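Side-chain contact in beta-L-arabinobiosidase (PDB 5MQR), which probably hydrolyses glycosidic bonds in plant pectin as a multidomain glycosidase of a gut bacterium: residues 619-624 and 1075-1080. Numbering follows the deposited sequence.
Sequences AFLKYA and DRYHCG
The CD2 and CE2 side of the Phe620 ring fits a shallow hollow formed by Tyr1077 CB and O and by Cys1079 CB and SG. Its CD2 rests 3.9 Å from Tyr1077 CB. Its CE2 lies 4.0 Å from Cys1079 SG, with CZ of the same ring just behind. The sulfur sits obliquely, 4.9 Å from the centre of the Phe620 ring and 51° off its normal, a Cys sulfur-aromatic contact. Phe620 CG stands anti to its own carbonyl carbon (chi1 -65°), which sends the ring across to the 1075-1080 loop. A second, smaller bump is Leu621. Its CD2 meets the edge of the Tyr1077 ring, near the ring plane, with CE1 4.3 Å away. Arg1076 CG lies over one face of that ring, 3.3 Å above its plane and offset toward the rim. The Tyr1077 hydroxyl hydrogen-bonds Glu662, which also forms a salt bridge with Arg1076, so the far end of the tyrosine is tied to strand 660-662.

The contact joins the loop that follows strand 600-610 to the loop linking strands 1064-1071 and 1082-1087 of the C-terminal sheet. Asp1057 of that sheet accepts hydrogen bonds from the backbone N of Ala619, Phe620 and Leu621, and Leu1069 lines the hollow beside Phe620 and Cys1079. Cut back to an alanine here, the Phe620 side chain would lose its ring; a gap is likely to open beside Cys1079 SG and Tyr1077 CB, with Leu621 CD2 against the Tyr1077 ring as the side-chain contact that remains. No hydrogen bond or salt bridge crosses between the segments. Their direct cohesion therefore rests on apolar shape fit and the sulfur-aromatic contact, while polar bonds to the neighbouring strands fix each loop in place.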
# COMPACT_ATOMS: atom_id res chain seq x y z
N ALA A 619 -1.92 8.63 3.72
CA ALA A 619 -0.86 7.90 3.02
C ALA A 619 -1.34 7.03 1.84
O ALA A 619 -0.61 6.88 0.88
CB ALA A 619 -0.09 7.04 4.04
N PHE A 620 -2.52 6.42 1.96
CA PHE A 620 -3.09 5.54 0.95
C PHE A 620 -4.42 6.07 0.43
O PHE A 620 -4.61 6.18 -0.80
CB PHE A 620 -3.24 4.12 1.50
CG PHE A 620 -1.93 3.46 1.81
CD1 PHE A 620 -1.22 3.81 2.97
CD2 PHE A 620 -1.37 2.53 0.94
CE1 PHE A 620 0.01 3.24 3.26
CE2 PHE A 620 -0.14 1.96 1.22
CZ PHE A 620 0.55 2.33 2.38
N LEU A 621 -5.34 6.45 1.31
CA LEU A 621 -6.65 6.93 0.87
C LEU A 621 -6.62 8.41 0.52
O LEU A 621 -5.85 9.19 1.11
CB LEU A 621 -7.70 6.69 1.97
CG LEU A 621 -7.82 5.23 2.46
CD1 LEU A 621 -8.91 5.11 3.51
CD2 LEU A 621 -8.07 4.26 1.31
N LYS A 622 -7.47 8.80 -0.43
CA LYS A 622 -7.60 10.18 -0.85
C LYS A 622 -9.06 10.61 -0.79
O LYS A 622 -9.97 9.86 -1.16
CB LYS A 622 -7.05 10.36 -2.27
CG LYS A 622 -5.54 10.06 -2.41
CD LYS A 622 -4.68 11.08 -1.67
CE LYS A 622 -3.41 10.48 -1.02
NZ LYS A 622 -2.58 11.57 -0.37
N TYR A 623 -9.27 11.84 -0.32
CA TYR A 623 -10.61 12.34 -0.11
C TYR A 623 -11.41 12.35 -1.40
O TYR A 623 -12.60 12.04 -1.37
CB TYR A 623 -10.62 13.73 0.56
CG TYR A 623 -12.04 14.18 0.79
CD1 TYR A 623 -12.80 13.59 1.79
CD2 TYR A 623 -12.67 15.09 -0.08
CE1 TYR A 623 -14.14 13.92 1.96
CE2 TYR A 623 -14.01 15.45 0.11
CZ TYR A 623 -14.73 14.84 1.14
OH TYR A 623 -16.06 15.10 1.35
N ALA A 624 -10.78 12.64 -2.54
CA ALA A 624 -11.50 12.58 -3.85
C ALA A 624 -12.23 11.27 -4.12
O ALA A 624 -13.27 11.27 -4.77
CB ALA A 624 -10.56 12.89 -5.04
N ASP A 1075 -3.43 -7.05 -2.50
CA ASP A 1075 -3.73 -6.37 -3.77
C ASP A 1075 -4.60 -5.12 -3.65
O ASP A 1075 -4.80 -4.42 -4.63
CB ASP A 1075 -4.31 -7.34 -4.82
CG ASP A 1075 -5.64 -7.93 -4.40
OD1 ASP A 1075 -5.87 -8.16 -3.18
OD2 ASP A 1075 -6.46 -8.18 -5.31
N ARG A 1076 -5.09 -4.80 -2.46
CA ARG A 1076 -5.82 -3.55 -2.30
C ARG A 1076 -4.89 -2.36 -2.19
O ARG A 1076 -5.16 -1.33 -2.79
CB ARG A 1076 -6.77 -3.60 -1.06
CG ARG A 1076 -7.63 -2.36 -0.88
CD ARG A 1076 -8.66 -2.23 -1.97
NE ARG A 1076 -9.56 -1.09 -1.81
CZ ARG A 1076 -10.52 -0.78 -2.68
NH1 ARG A 1076 -10.73 -1.56 -3.76
NH2 ARG A 1076 -11.30 0.27 -2.48
N TYR A 1077 -3.83 -2.49 -1.38
CA TYR A 1077 -2.86 -1.38 -1.13
C TYR A 1077 -1.45 -1.62 -1.69
O TYR A 1077 -0.67 -0.68 -1.73
CB TYR A 1077 -2.78 -1.04 0.37
CG TYR A 1077 -4.17 -0.87 0.92
CD1 TYR A 1077 -4.93 0.25 0.58
CD2 TYR A 1077 -4.77 -1.86 1.68
CE1 TYR A 1077 -6.23 0.40 1.05
CE2 TYR A 1077 -6.07 -1.71 2.15
CZ TYR A 1077 -6.80 -0.59 1.83
OH TYR A 1077 -8.10 -0.46 2.24
N HIS A 1078 -1.14 -2.85 -2.11
CA HIS A 1078 0.18 -3.19 -2.69
C HIS A 1078 1.32 -2.70 -1.79
O HIS A 1078 2.24 -2.02 -2.25
CB HIS A 1078 0.30 -2.63 -4.12
CG HIS A 1078 -0.65 -3.24 -5.09
ND1 HIS A 1078 -1.74 -2.58 -5.60
CD2 HIS A 1078 -0.68 -4.48 -5.64
CE1 HIS A 1078 -2.41 -3.37 -6.42
NE2 HIS A 1078 -1.78 -4.53 -6.47
N CYS A 1079 1.23 -3.00 -0.50
CA CYS A 1079 2.31 -2.73 0.44
C CYS A 1079 2.58 -3.95 1.31
O CYS A 1079 3.14 -3.82 2.38
CB CYS A 1079 1.97 -1.50 1.29
SG CYS A 1079 0.60 -1.83 2.43
N GLY A 1080 2.18 -5.14 0.83
CA GLY A 1080 2.33 -6.38 1.61
C GLY A 1080 1.02 -6.91 2.18
O GLY A 1080 0.02 -6.21 2.23